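PDB 3SQR: laccase, which uses copper ions to oxidise phenolic substrates such as hydroquinones while reducing dioxygen to water, and probably serves in lignin degradation and detoxification. Local coordinates for residues N290-L304 and R365-H379. Numbering follows the deposited sequence.
Sequences NDLVPIVPYTTDTLL and RGTCEDEPVASLVPH. With MAN (alpha-D-mannopyranose), chain L.
The Y298 ring lies with one face over S375, whose CB stands 3.7 Å from the ring centroid and almost on its normal, while E371 OE1 and I295 CD1 meet its edge in plane. S375 OG is bound covalently to C1 of the mannose, and that sugar carbon comes within 3.6 Å of Y298 CD2. The second flat group, the R365 guanidinium, carries L304 CD1 over the centre of one face, with L303 N at its edge, in plane. Between the two sits the carboxylate of E371, turned only 14° from the tyrosine ring. Its OE1 accepts from Y298 OH at 2.6 Å, on the anti side and tilted out of the carboxylate plane; its OE2 takes the straight bond from L304 N, likewise anti and tilted, and the salt bridge from R365 NH2 on the syn lone pair. A bend at chi2 (-68°) brings this carboxylate back to the strands, while E371 CG packs against L303 CD1. R365 NH2 also donates to T302 OG1 (2.9 Å), and E277 forms a salt bridge with R365 NE and a hydrogen bond with T302 OG1. The strands belong to the second cupredoxin-like domain of the multicopper oxidase: 293-300 is the outermost strand of one sheet, and 303-305 borders the other. The 365-379 loop, on the way to the third domain, joins the former at a single bridge between I295 and P378. There V296 N donates to V377 O at 2.8 Å and H379 N to P294 O at 3.0 Å. Nearby, L376 CD2 packs against I295 CD1 and Y298 CE1.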
loop_
_atom_site.group_PDB
_atom_site.type_symbol
_atom_site.label_atom_id
_atom_site.label_comp_id
_atom_site.label_asym_id
_atom_site.label_seq_id
_atom_site.Cartn_x
_atom_site.Cartn_y
_atom_site.Cartn_z
ATOM N N ASN A 290 -9.166 -9.112 -0.275
ATOM C CA ASN A 290 -8.490 -8.081 -0.948
ATOM C C ASN A 290 -8.234 -6.939 0.015
ATOM O O ASN A 290 -9.079 -6.588 0.792
ATOM C CB ASN A 290 -9.193 -7.658 -2.236
ATOM C CG ASN A 290 -10.617 -7.090 -2.084
ATOM O OD1 ASN A 290 -11.086 -6.596 -1.013
ATOM N ND2 ASN A 290 -11.285 -7.067 -3.193
ATOM N N ASP A 291 -7.018 -6.425 -0.021
ATOM C CA ASP A 291 -6.606 -5.496 1.002
ATOM C C ASP A 291 -7.045 -5.984 2.384
ATOM O O ASP A 291 -6.663 -7.077 2.730
ATOM C CB ASP A 291 -7.143 -4.110 0.608
ATOM C CG ASP A 291 -6.589 -3.646 -0.749
ATOM O OD1 ASP A 291 -5.702 -4.325 -1.334
ATOM O OD2 ASP A 291 -7.044 -2.567 -1.235
ATOM N N LEU A 292 -7.778 -5.185 3.196
ATOM C CA LEU A 292 -8.230 -5.620 4.526
ATOM C C LEU A 292 -9.710 -5.981 4.562
ATOM O O LEU A 292 -10.352 -5.903 5.606
ATOM C CB LEU A 292 -7.879 -4.600 5.613
ATOM C CG LEU A 292 -6.377 -4.461 5.895
ATOM C CD1 LEU A 292 -6.044 -3.001 6.465
ATOM C CD2 LEU A 292 -5.937 -5.484 6.883
ATOM N N VAL A 293 -10.160 -6.525 3.439
ATOM C CA VAL A 293 -11.577 -6.955 3.309
ATOM C C VAL A 293 -11.643 -8.381 2.788
ATOM O O VAL A 293 -11.300 -8.677 1.626
ATOM C CB VAL A 293 -12.264 -6.049 2.357
ATOM C CG1 VAL A 293 -13.762 -6.431 2.149
ATOM C CG2 VAL A 293 -12.164 -4.537 2.811
ATOM N N PRO A 294 -12.138 -9.266 3.633
ATOM C CA PRO A 294 -12.389 -10.621 3.208
ATOM C C PRO A 294 -13.444 -10.693 2.109
ATOM O O PRO A 294 -14.427 -9.975 2.130
ATOM C CB PRO A 294 -12.868 -11.268 4.514
ATOM C CG PRO A 294 -12.239 -10.508 5.561
ATOM C CD PRO A 294 -12.381 -9.139 5.082
ATOM N N ILE A 295 -13.200 -11.550 1.112
ATOM C CA ILE A 295 -14.090 -11.665 -0.027
ATOM C C ILE A 295 -14.571 -13.106 -0.121
ATOM O O ILE A 295 -13.992 -13.996 0.442
ATOM C CB ILE A 295 -13.438 -11.248 -1.377
ATOM C CG1 ILE A 295 -12.241 -12.114 -1.732
ATOM C CG2 ILE A 295 -12.967 -9.723 -1.322
ATOM C CD1 ILE A 295 -11.754 -11.961 -3.226
ATOM N N VAL A 296 -15.690 -13.267 -0.803
ATOM C CA VAL A 296 -16.148 -14.611 -1.175
ATOM C C VAL A 296 -15.045 -15.257 -1.990
ATOM O O VAL A 296 -14.649 -14.714 -3.008
ATOM C CB VAL A 296 -17.440 -14.489 -1.975
ATOM C CG1 VAL A 296 -17.939 -15.933 -2.429
ATOM C CG2 VAL A 296 -18.418 -13.819 -1.116
ATOM N N PRO A 297 -14.598 -16.448 -1.585
ATOM C CA PRO A 297 -13.464 -17.020 -2.315
ATOM C C PRO A 297 -13.735 -17.276 -3.804
ATOM O O PRO A 297 -14.840 -17.686 -4.179
ATOM C CB PRO A 297 -13.211 -18.329 -1.587
ATOM C CG PRO A 297 -13.755 -18.098 -0.180
ATOM C CD PRO A 297 -14.929 -17.222 -0.373
ATOM N N TYR A 298 -12.736 -17.017 -4.644
ATOM C CA TYR A 298 -12.746 -17.369 -6.032
ATOM C C TYR A 298 -11.377 -17.897 -6.417
ATOM O O TYR A 298 -10.350 -17.641 -5.750
ATOM C CB TYR A 298 -13.197 -16.233 -6.929
ATOM C CG TYR A 298 -12.141 -15.158 -7.198
ATOM C CD1 TYR A 298 -11.957 -14.126 -6.306
ATOM C CD2 TYR A 298 -11.365 -15.197 -8.335
ATOM C CE1 TYR A 298 -11.031 -13.139 -6.557
ATOM C CE2 TYR A 298 -10.420 -14.202 -8.603
ATOM C CZ TYR A 298 -10.300 -13.154 -7.682
ATOM O OH TYR A 298 -9.404 -12.148 -7.880
ATOM N N THR A 299 -11.366 -18.723 -7.452
ATOM C CA THR A 299 -10.117 -19.326 -7.883
ATOM C C THR A 299 -9.621 -18.653 -9.143
ATOM O O THR A 299 -10.378 -18.202 -10.013
ATOM C CB THR A 299 -10.269 -20.850 -8.090
ATOM O OG1 THR A 299 -11.370 -21.089 -8.963
ATOM C CG2 THR A 299 -10.494 -21.544 -6.789
ATOM N N THR A 300 -8.307 -18.540 -9.224
ATOM C CA THR A 300 -7.677 -17.913 -10.336
ATOM C C THR A 300 -6.297 -18.534 -10.498
ATOM O O THR A 300 -5.701 -18.971 -9.520
ATOM C CB THR A 300 -7.596 -16.357 -10.153
ATOM O OG1 THR A 300 -7.170 -15.802 -11.379
ATOM C CG2 THR A 300 -6.605 -15.983 -8.963
ATOM N N ASP A 301 -5.803 -18.572 -11.727
ATOM C CA ASP A 301 -4.437 -19.033 -11.992
ATOM C C ASP A 301 -3.389 -17.942 -11.840
ATOM O O ASP A 301 -2.198 -18.240 -11.658
ATOM C CB ASP A 301 -4.327 -19.577 -13.434
ATOM C CG ASP A 301 -5.061 -20.884 -13.619
ATOM O OD1 ASP A 301 -5.031 -21.740 -12.699
ATOM O OD2 ASP A 301 -5.665 -21.029 -14.705
ATOM N N THR A 302 -3.826 -16.706 -12.006
ATOM C CA THR A 302 -2.916 -15.562 -11.898
ATOM C C THR A 302 -3.660 -14.459 -11.175
ATOM O O THR A 302 -4.884 -14.470 -11.112
ATOM C CB THR A 302 -2.372 -15.067 -13.219
ATOM O OG1 THR A 302 -3.334 -14.255 -13.860
ATOM C CG2 THR A 302 -1.962 -16.215 -14.144
ATOM N N LEU A 303 -2.929 -13.495 -10.635
ATOM C CA LEU A 303 -3.586 -12.509 -9.740
ATOM C C LEU A 303 -2.920 -11.145 -9.976
ATOM O O LEU A 303 -1.706 -10.952 -9.655
ATOM C CB LEU A 303 -3.391 -12.987 -8.318
ATOM C CG LEU A 303 -4.007 -12.209 -7.153
ATOM C CD1 LEU A 303 -5.441 -11.840 -7.433
ATOM C CD2 LEU A 303 -3.870 -12.965 -5.850
ATOM N N LEU A 304 -3.698 -10.239 -10.564
ATOM C CA LEU A 304 -3.268 -8.914 -10.920
ATOM C C LEU A 304 -3.177 -8.125 -9.621
ATOM O O LEU A 304 -4.117 -8.156 -8.842
ATOM C CB LEU A 304 -4.224 -8.244 -11.882
ATOM C CG LEU A 304 -4.289 -8.864 -13.297
ATOM C CD1 LEU A 304 -5.600 -8.430 -14.008
ATOM C CD2 LEU A 304 -3.075 -8.432 -14.065
ATOM N N ARG A 365 -2.551 -12.701 -18.318
ATOM C CA ARG A 365 -3.363 -11.715 -18.998
ATOM C C ARG A 365 -2.502 -10.587 -19.564
ATOM O O ARG A 365 -2.766 -10.117 -20.655
ATOM C CB ARG A 365 -4.447 -11.185 -18.059
ATOM C CG ARG A 365 -5.541 -12.135 -17.838
ATOM C CD ARG A 365 -6.389 -11.770 -16.625
ATOM N NE ARG A 365 -5.677 -12.145 -15.410
ATOM C CZ ARG A 365 -6.224 -12.057 -14.205
ATOM N NH1 ARG A 365 -7.443 -11.558 -14.074
ATOM N NH2 ARG A 365 -5.571 -12.475 -13.150
ATOM N N GLY A 366 -1.457 -10.177 -18.824
ATOM C CA GLY A 366 -0.447 -9.253 -19.279
ATOM C C GLY A 366 -0.909 -7.812 -19.300
ATOM O O GLY A 366 -0.278 -6.945 -19.910
ATOM N N THR A 367 -1.998 -7.540 -18.573
ATOM C CA THR A 367 -2.498 -6.188 -18.454
ATOM C C THR A 367 -2.050 -5.493 -17.180
ATOM O O THR A 367 -1.386 -6.086 -16.321
ATOM C CB THR A 367 -4.043 -6.221 -18.427
ATOM O OG1 THR A 367 -4.451 -6.829 -17.191
ATOM C CG2 THR A 367 -4.617 -7.064 -19.625
ATOM N N CYS A 368 -2.432 -4.230 -17.075
ATOM C CA CYS A 368 -2.163 -3.402 -15.867
ATOM C C CYS A 368 -3.426 -3.214 -15.057
ATOM O O CYS A 368 -3.480 -2.362 -14.194
ATOM C CB CYS A 368 -1.543 -2.070 -16.234
ATOM S SG CYS A 368 -0.197 -2.257 -17.413
ATOM N N GLU A 369 -4.424 -4.026 -15.352
ATOM C CA GLU A 369 -5.702 -3.961 -14.657
ATOM C C GLU A 369 -5.595 -4.454 -13.234
ATOM O O GLU A 369 -4.609 -5.140 -12.833
ATOM C CB GLU A 369 -6.753 -4.791 -15.406
ATOM C CG GLU A 369 -6.882 -4.288 -16.809
ATOM C CD GLU A 369 -8.053 -4.851 -17.551
ATOM O OE1 GLU A 369 -8.932 -5.506 -16.955
ATOM O OE2 GLU A 369 -8.029 -4.666 -18.774
ATOM N N ASP A 370 -6.661 -4.183 -12.493
ATOM C CA ASP A 370 -6.881 -4.884 -11.260
ATOM C C ASP A 370 -7.607 -6.192 -11.597
ATOM O O ASP A 370 -8.043 -6.414 -12.766
ATOM C CB ASP A 370 -7.767 -4.097 -10.287
ATOM C CG ASP A 370 -7.077 -2.864 -9.688
ATOM O OD1 ASP A 370 -5.849 -2.704 -9.807
ATOM O OD2 ASP A 370 -7.780 -2.092 -8.984
ATOM N N GLU A 371 -7.786 -7.022 -10.571
ATOM C CA GLU A 371 -8.694 -8.172 -10.701
ATOM C C GLU A 371 -10.067 -7.686 -11.123
ATOM O O GLU A 371 -10.481 -6.570 -10.807
ATOM C CB GLU A 371 -8.754 -9.012 -9.429
ATOM C CG GLU A 371 -7.551 -9.878 -9.209
ATOM C CD GLU A 371 -7.459 -10.964 -10.233
ATOM O OE1 GLU A 371 -8.360 -11.798 -10.250
ATOM O OE2 GLU A 371 -6.491 -10.978 -11.017
ATOM N N PRO A 372 -10.776 -8.533 -11.870
ATOM C CA PRO A 372 -12.032 -7.975 -12.384
ATOM C C PRO A 372 -13.016 -7.647 -11.250
ATOM O O PRO A 372 -13.141 -8.423 -10.317
ATOM C CB PRO A 372 -12.578 -9.114 -13.259
ATOM C CG PRO A 372 -11.498 -10.070 -13.469
ATOM C CD PRO A 372 -10.507 -9.900 -12.343
ATOM N N VAL A 373 -13.763 -6.555 -11.369
ATOM C CA VAL A 373 -14.717 -6.216 -10.312
ATOM C C VAL A 373 -15.658 -7.335 -9.974
ATOM O O VAL A 373 -15.974 -7.565 -8.788
ATOM C CB VAL A 373 -15.482 -4.911 -10.595
ATOM C CG1 VAL A 373 -14.517 -3.700 -10.504
ATOM C CG2 VAL A 373 -16.181 -4.948 -11.962
ATOM N N ALA A 374 -16.088 -8.094 -10.994
ATOM C CA ALA A 374 -17.043 -9.195 -10.695
ATOM C C ALA A 374 -16.532 -10.300 -9.798
ATOM O O ALA A 374 -17.319 -11.022 -9.194
ATOM C CB ALA A 374 -17.610 -9.785 -11.998
ATOM N N SER A 375 -15.199 -10.402 -9.691
ATOM C CA SER A 375 -14.585 -11.376 -8.848
ATOM C C SER A 375 -14.408 -10.942 -7.401
ATOM O O SER A 375 -14.112 -11.746 -6.563
ATOM C CB SER A 375 -13.199 -11.724 -9.364
ATOM O OG SER A 375 -13.115 -12.157 -10.723
ATOM N N LEU A 376 -14.578 -9.670 -7.120
ATOM C CA LEU A 376 -14.193 -9.148 -5.821
ATOM C C LEU A 376 -15.431 -8.792 -4.985
ATOM O O LEU A 376 -15.840 -7.602 -4.918
ATOM C CB LEU A 376 -13.306 -7.944 -6.049
ATOM C CG LEU A 376 -12.001 -8.137 -6.839
ATOM C CD1 LEU A 376 -11.234 -6.750 -6.875
ATOM C CD2 LEU A 376 -11.147 -9.269 -6.247
ATOM N N VAL A 377 -15.998 -9.803 -4.337
ATOM C CA VAL A 377 -17.267 -9.662 -3.618
ATOM C C VAL A 377 -17.033 -9.791 -2.151
ATOM O O VAL A 377 -16.721 -10.837 -1.694
ATOM C CB VAL A 377 -18.282 -10.749 -4.089
ATOM C CG1 VAL A 377 -19.656 -10.561 -3.376
ATOM C CG2 VAL A 377 -18.394 -10.663 -5.591
ATOM N N PRO A 378 -17.119 -8.678 -1.393
ATOM C CA PRO A 378 -16.907 -8.730 0.034
ATOM C C PRO A 378 -17.831 -9.750 0.660
ATOM O O PRO A 378 -19.018 -9.855 0.282
ATOM C CB PRO A 378 -17.212 -7.296 0.493
ATOM C CG PRO A 378 -16.897 -6.478 -0.741
ATOM C CD PRO A 378 -17.447 -7.331 -1.852
ATOM N N HIS A 379 -17.282 -10.500 1.587
ATOM C CA HIS A 379 -18.053 -11.485 2.298
ATOM C C HIS A 379 -19.093 -10.787 3.161
ATOM O O HIS A 379 -20.276 -11.211 3.202
ATOM C CB HIS A 379 -17.173 -12.355 3.187
ATOM C CG HIS A 379 -17.979 -13.232 4.071
ATOM N ND1 HIS A 379 -18.323 -14.517 3.700
ATOM C CD2 HIS A 379 -18.627 -12.984 5.236
ATOM C CE1 HIS A 379 -19.118 -15.040 4.628
ATOM N NE2 HIS A 379 -19.320 -14.136 5.569
HETATM C C1 MAN L . -13.540 -13.554 -10.750
HETATM C C2 MAN L . -12.797 -14.142 -11.944
HETATM C C3 MAN L . -13.318 -13.581 -13.260
HETATM C C4 MAN L . -14.834 -13.777 -13.334
HETATM C C5 MAN L . -15.483 -13.138 -12.100
HETATM C C6 MAN L . -16.998 -13.384 -12.095
HETATM O O2 MAN L . -12.916 -15.557 -11.872
HETATM O O3 MAN L . -12.587 -14.164 -14.342
HETATM O O4 MAN L . -15.318 -13.127 -14.472
HETATM O O5 MAN L . -14.946 -13.695 -10.903
HETATM O O6 MAN L . -17.196 -14.802 -12.023
HETATM O O HOH W 1 -15.379 -12.592 -4.484
HETATM O O HOH W 2 -8.771 -13.605 -12.087
HETATM O O HOH W 3 -5.905 -6.173 -8.391
#